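Local coordinates for putative glycosyltransferase (Mannosyltransferase) involved in glycosylating the PBCV-1 major capsid protein (Paramecium bursaria Chlorella virus 1, PDB 2P6W) that probably transfers a sugar from a UDP-sugar donor in glycosylating the major viral capsid protein, this chain being the enzyme's manganese-binding N-terminal domain, at residues R23-L28 / E206-V211; D80-V85 / F193-G198. All coordinates share one frame; numbering follows the deposited sequence.

Contact 2 (80-85 with 193-198) builds the metal site of a GT-A-type domain, and contact 1 (23-28 with 206-211) packs beside it, the two centres about 10 Å apart. In contact 2, Asp80 and Asp82 of the DxD motif and His195 all bind manganese; Ser81, Cys197 and Gly198 bind UDP in another structure of this protein, no nucleotide being present here. Contact 1 brings helix 201-210, the last helix of this N-terminal domain construct, beside helix 20-36. Two side chains tie them together: Thr25 OG1 probably hydrogen-bonds to Ser81 O at 2.8 Å, and Met208 SD packs 3.5 Å from Tyr84 CD2. The side chain of Thr25 is about 10 Å from the manganese ion.

Contact 1 of 2, residues R23-L28 / E206-V211; sequences RKTKEL and EHMEMV
Met208 and Leu28 meet in the apolar part of this contact, the bent Met208 side chain reaching between the two helices. The turns at chi2 (-52°) and chi3 (-62°) swing the methyl group round to meet Leu28 tip to tip, with CE of Met208 3.8 Å from CD1 of Leu28. Thr25 comes in roughly perpendicular to the Met208 side chain, and its CG2 lies 4.0 Å from Met208 CE. The same Leu28 CD1 also touches CG1 of Val211, 4.0 Å away at the C-terminal end of the modelled chain.

The contact joins helix 20-36, near the start of the GT-A-type fold, to helix 201-210, the last helix of this N-terminal domain construct. The short segments run 10.6 Å apart at closest approach with their directions 39° apart, a spacing bridged mainly by side chains; no hydrogen bond passes between the segments. Tyr84 of strand 83-85 touches Thr25, Leu28, Met208 and Val211, so the apolar cluster rests on the strand that follows the DxD motif.

The remaining contacts belong to the long aliphatic stem of Lys24. Extended beyond CG, it runs antiparallel to the Met208 side chain, CD lying 3.8 Å from Met208 CB. This carries the ammonium group to Glu209, where NZ is 3.6 Å from CG; the carboxylate is farther off, OE2 lying 5.3 Å from Lys24 NZ, so the opposite charges are near without forming a salt bridge. Within helix 20-36, Arg23 does make one, its NH1 reaching OE2 of Glu27 one turn along.

Contact 2 of 2, residues D80-V85 / F193-G198; sequences DSDVYV and FVHMCG. With MN (manganese (II) ion), chain B.
Asp80 and Asp82 meet His195 at a shared manganese ion, the DxD motif supplying two carboxylates and the second segment an imidazole. Asp80 OD2 and Asp82 OD2 each bind manganese at 2.1 Å, and His195 NE2 does so at 2.3 Å; three atoms from elsewhere complete the shell. The Asp82 carboxylate lies alongside the imidazole and nearly coplanar with it, whereas that of Asp80 is turned 87° from the ring. A type I turn from Asp80 to Val83 brings the two aspartates to one ion. Second-shell partners would help fix the rotation of these ligands: Asp80 OD1 accepts a hydrogen bond from Trp78 and forms a salt bridge with Arg59, while His195 ND1 pairs with Asn178.

Backbone bonds hold the segments in antiparallel register. Tyr84 and Val194 form a hydrogen-bonded pair, with N to O distances of 2.9 Å in both directions, and Met196 N continues the pattern to Asp82 O at 2.8 Å.

Apolar contacts cover both faces. Val83 CG2 sits over the imidazole of His195, a CH-pi contact, and Val85 CG2 meets the edge of the Phe193 ring, 3.8 Å from CE1. On the other face, Tyr84 has its CG between backbone N and carbonyl carbon (chi1 64°), placing one ring face against Val194, whose CB lies over it, toward the rim, 3.8 Å from the centroid, a CH-pi contact.

Strand 193-195 is the middle strand of a small sheet, between 83-85 and 179-180. Phe193 packs on Leu77 and Leu79 of strand 75-79, while Met196 touches Tyr21 of helix 20-36 and Met208 of helix 201-210.

Contact 1 of 2, residues R23-L28 / E206-V211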
# COMPACT_ATOMS: atom_id res chain seq x y z
N ARG A 23 7.61 13.55 1.39
CA ARG A 23 7.33 14.31 2.62
C ARG A 23 5.85 14.68 2.62
O ARG A 23 5.18 14.56 3.64
CB ARG A 23 8.20 15.58 2.71
CG ARG A 23 8.13 16.25 4.08
CD ARG A 23 9.14 17.40 4.24
NE ARG A 23 9.15 18.37 3.14
CZ ARG A 23 8.21 19.29 2.92
NH1 ARG A 23 7.15 19.37 3.72
NH2 ARG A 23 8.33 20.12 1.89
N LYS A 24 5.35 15.12 1.47
CA LYS A 24 3.98 15.61 1.37
C LYS A 24 2.96 14.49 1.51
O LYS A 24 1.96 14.64 2.23
CB LYS A 24 3.78 16.40 0.08
CG LYS A 24 4.54 17.72 0.08
CD LYS A 24 4.28 18.47 -1.19
CE LYS A 24 4.78 19.90 -1.11
NZ LYS A 24 4.22 20.60 -2.27
N THR A 25 3.17 13.37 0.83
CA THR A 25 2.25 12.25 0.99
C THR A 25 2.26 11.75 2.44
O THR A 25 1.20 11.47 2.99
CB THR A 25 2.57 11.09 0.04
OG1 THR A 25 3.87 10.59 0.34
CG2 THR A 25 2.52 11.55 -1.41
N LYS A 26 3.44 11.63 3.04
CA LYS A 26 3.52 11.27 4.46
C LYS A 26 2.64 12.19 5.32
O LYS A 26 1.85 11.72 6.14
CB LYS A 26 4.97 11.36 4.95
CG LYS A 26 5.10 10.98 6.42
CD LYS A 26 6.38 11.51 7.02
CE LYS A 26 6.48 11.16 8.50
NZ LYS A 26 7.75 11.65 9.14
N GLU A 27 2.79 13.50 5.12
CA GLU A 27 1.99 14.48 5.88
C GLU A 27 0.49 14.24 5.75
O GLU A 27 -0.24 14.28 6.74
CB GLU A 27 2.33 15.91 5.43
CG GLU A 27 3.65 16.38 6.03
CD GLU A 27 4.20 17.63 5.39
OE1 GLU A 27 3.50 18.23 4.53
OE2 GLU A 27 5.34 18.02 5.74
N LEU A 28 0.04 14.00 4.52
CA LEU A 28 -1.39 13.79 4.27
C LEU A 28 -1.90 12.47 4.88
O LEU A 28 -2.99 12.42 5.44
CB LEU A 28 -1.69 13.85 2.76
CG LEU A 28 -1.39 15.19 2.10
CD1 LEU A 28 -1.82 15.11 0.63
CD2 LEU A 28 -2.14 16.29 2.83
N GLU A 206 5.73 17.85 -8.70
CA GLU A 206 4.87 18.81 -9.38
C GLU A 206 3.39 18.50 -9.14
O GLU A 206 2.59 19.42 -8.91
CB GLU A 206 5.21 18.84 -10.88
CG GLU A 206 4.52 19.98 -11.64
CD GLU A 206 5.29 20.43 -12.87
OE1 GLU A 206 5.86 19.57 -13.59
OE2 GLU A 206 5.31 21.66 -13.13
N HIS A 207 3.02 17.22 -9.15
CA HIS A 207 1.65 16.82 -8.85
C HIS A 207 1.29 17.23 -7.44
O HIS A 207 0.24 17.84 -7.21
CB HIS A 207 1.46 15.30 -8.99
CG HIS A 207 0.03 14.86 -8.93
ND1 HIS A 207 -0.59 14.51 -7.75
CD2 HIS A 207 -0.90 14.70 -9.91
CE1 HIS A 207 -1.84 14.15 -8.00
NE2 HIS A 207 -2.05 14.28 -9.30
N MET A 208 2.16 16.91 -6.48
CA MET A 208 1.84 17.19 -5.09
C MET A 208 1.68 18.68 -4.79
O MET A 208 0.88 19.05 -3.93
CB MET A 208 2.83 16.50 -4.15
CG MET A 208 2.73 14.97 -4.18
SD MET A 208 1.04 14.35 -3.93
CE MET A 208 0.67 14.97 -2.27
N GLU A 209 2.41 19.52 -5.52
CA GLU A 209 2.27 20.98 -5.38
C GLU A 209 0.86 21.46 -5.72
O GLU A 209 0.38 22.46 -5.16
CB GLU A 209 3.29 21.70 -6.26
CG GLU A 209 4.69 21.71 -5.69
CD GLU A 209 5.72 22.29 -6.66
OE1 GLU A 209 5.34 23.18 -7.45
OE2 GLU A 209 6.89 21.83 -6.64
N MET A 210 0.20 20.75 -6.63
CA MET A 210 -1.15 21.11 -7.04
C MET A 210 -2.20 20.56 -6.09
O MET A 210 -3.36 21.02 -6.09
CB MET A 210 -1.41 20.68 -8.49
CG MET A 210 -0.67 21.55 -9.50
SD MET A 210 -0.91 21.00 -11.20
CE MET A 210 0.26 19.65 -11.29
N VAL A 211 -1.81 19.58 -5.27
CA VAL A 211 -2.68 19.01 -4.26
C VAL A 211 -2.83 19.95 -3.07
O VAL A 211 -1.85 20.32 -2.41
CB VAL A 211 -2.16 17.65 -3.76
CG1 VAL A 211 -3.03 17.12 -2.63
CG2 VAL A 211 -2.10 16.65 -4.90

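Contact 2 of 2, residues D80-V85 / F193-G198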
# COMPACT_ATOMS: atom_id res chain seq x y z
N ASP A 80 2.14 2.86 -0.75
CA ASP A 80 3.40 3.35 -1.35
C ASP A 80 3.58 4.81 -0.97
O ASP A 80 2.60 5.53 -0.75
CB ASP A 80 3.34 3.30 -2.88
CG ASP A 80 3.54 1.91 -3.45
OD1 ASP A 80 3.72 0.95 -2.68
OD2 ASP A 80 3.52 1.79 -4.70
N SER A 81 4.82 5.27 -0.91
CA SER A 81 5.05 6.70 -0.65
C SER A 81 4.60 7.60 -1.80
O SER A 81 4.57 8.83 -1.66
CB SER A 81 6.53 6.96 -0.33
OG SER A 81 7.36 6.46 -1.37
N ASP A 82 4.20 6.99 -2.92
CA ASP A 82 3.64 7.75 -4.04
C ASP A 82 2.09 7.69 -4.04
O ASP A 82 1.44 8.01 -5.03
CB ASP A 82 4.25 7.28 -5.35
CG ASP A 82 4.40 5.77 -5.42
OD1 ASP A 82 5.50 5.25 -5.11
OD2 ASP A 82 3.41 5.10 -5.78
N VAL A 83 1.52 7.30 -2.90
CA VAL A 83 0.06 7.32 -2.73
C VAL A 83 -0.30 8.43 -1.73
O VAL A 83 0.41 8.62 -0.74
CB VAL A 83 -0.46 5.95 -2.21
CG1 VAL A 83 -1.92 6.05 -1.83
CG2 VAL A 83 -0.27 4.85 -3.27
N TYR A 84 -1.37 9.17 -1.98
CA TYR A 84 -1.78 10.14 -0.96
C TYR A 84 -3.28 10.08 -0.71
O TYR A 84 -4.02 9.40 -1.41
CB TYR A 84 -1.36 11.56 -1.35
CG TYR A 84 -2.01 12.08 -2.60
CD1 TYR A 84 -3.17 12.86 -2.55
CD2 TYR A 84 -1.44 11.84 -3.85
CE1 TYR A 84 -3.76 13.34 -3.70
CE2 TYR A 84 -2.02 12.33 -5.03
CZ TYR A 84 -3.19 13.08 -4.94
OH TYR A 84 -3.76 13.58 -6.09
N VAL A 85 -3.71 10.79 0.33
CA VAL A 85 -5.11 10.86 0.66
C VAL A 85 -5.70 12.07 -0.07
O VAL A 85 -5.22 13.19 0.09
CB VAL A 85 -5.30 10.99 2.18
CG1 VAL A 85 -6.75 11.25 2.51
CG2 VAL A 85 -4.82 9.71 2.91
N PHE A 193 -7.76 7.06 -1.84
CA PHE A 193 -6.31 6.93 -2.07
C PHE A 193 -5.95 7.12 -3.55
O PHE A 193 -6.43 6.38 -4.41
CB PHE A 193 -5.81 5.56 -1.58
CG PHE A 193 -6.00 5.35 -0.10
CD1 PHE A 193 -5.62 6.33 0.80
CD2 PHE A 193 -6.59 4.17 0.38
CE1 PHE A 193 -5.79 6.15 2.18
CE2 PHE A 193 -6.76 3.99 1.74
CZ PHE A 193 -6.37 4.99 2.64
N VAL A 194 -5.13 8.12 -3.82
CA VAL A 194 -4.74 8.47 -5.17
C VAL A 194 -3.30 8.00 -5.38
O VAL A 194 -2.42 8.30 -4.57
CB VAL A 194 -4.86 9.99 -5.41
CG1 VAL A 194 -4.40 10.34 -6.83
CG2 VAL A 194 -6.30 10.46 -5.18
N HIS A 195 -3.04 7.28 -6.46
CA HIS A 195 -1.76 6.60 -6.59
C HIS A 195 -0.97 7.16 -7.79
O HIS A 195 -1.38 7.01 -8.93
CB HIS A 195 -2.00 5.09 -6.71
CG HIS A 195 -0.76 4.27 -6.82
ND1 HIS A 195 -0.79 2.89 -7.00
CD2 HIS A 195 0.56 4.60 -6.76
CE1 HIS A 195 0.45 2.43 -7.05
NE2 HIS A 195 1.29 3.44 -6.92
N MET A 196 0.12 7.86 -7.51
CA MET A 196 0.96 8.42 -8.58
C MET A 196 1.90 7.36 -9.15
O MET A 196 3.13 7.49 -9.09
CB MET A 196 1.75 9.63 -8.06
CG MET A 196 0.89 10.77 -7.50
SD MET A 196 1.93 12.10 -6.83
CE MET A 196 2.72 11.25 -5.47
N CYS A 197 1.32 6.33 -9.75
CA CYS A 197 2.06 5.15 -10.16
C CYS A 197 2.85 5.38 -11.45
O CYS A 197 2.33 5.97 -12.40
CB CYS A 197 1.07 4.01 -10.34
SG CYS A 197 1.79 2.40 -10.61
N GLY A 198 4.11 4.95 -11.46
CA GLY A 198 4.91 4.90 -12.69
C GLY A 198 5.54 6.20 -13.13
O GLY A 198 6.20 6.25 -14.19
MN MN B . 3.52 3.12 -6.39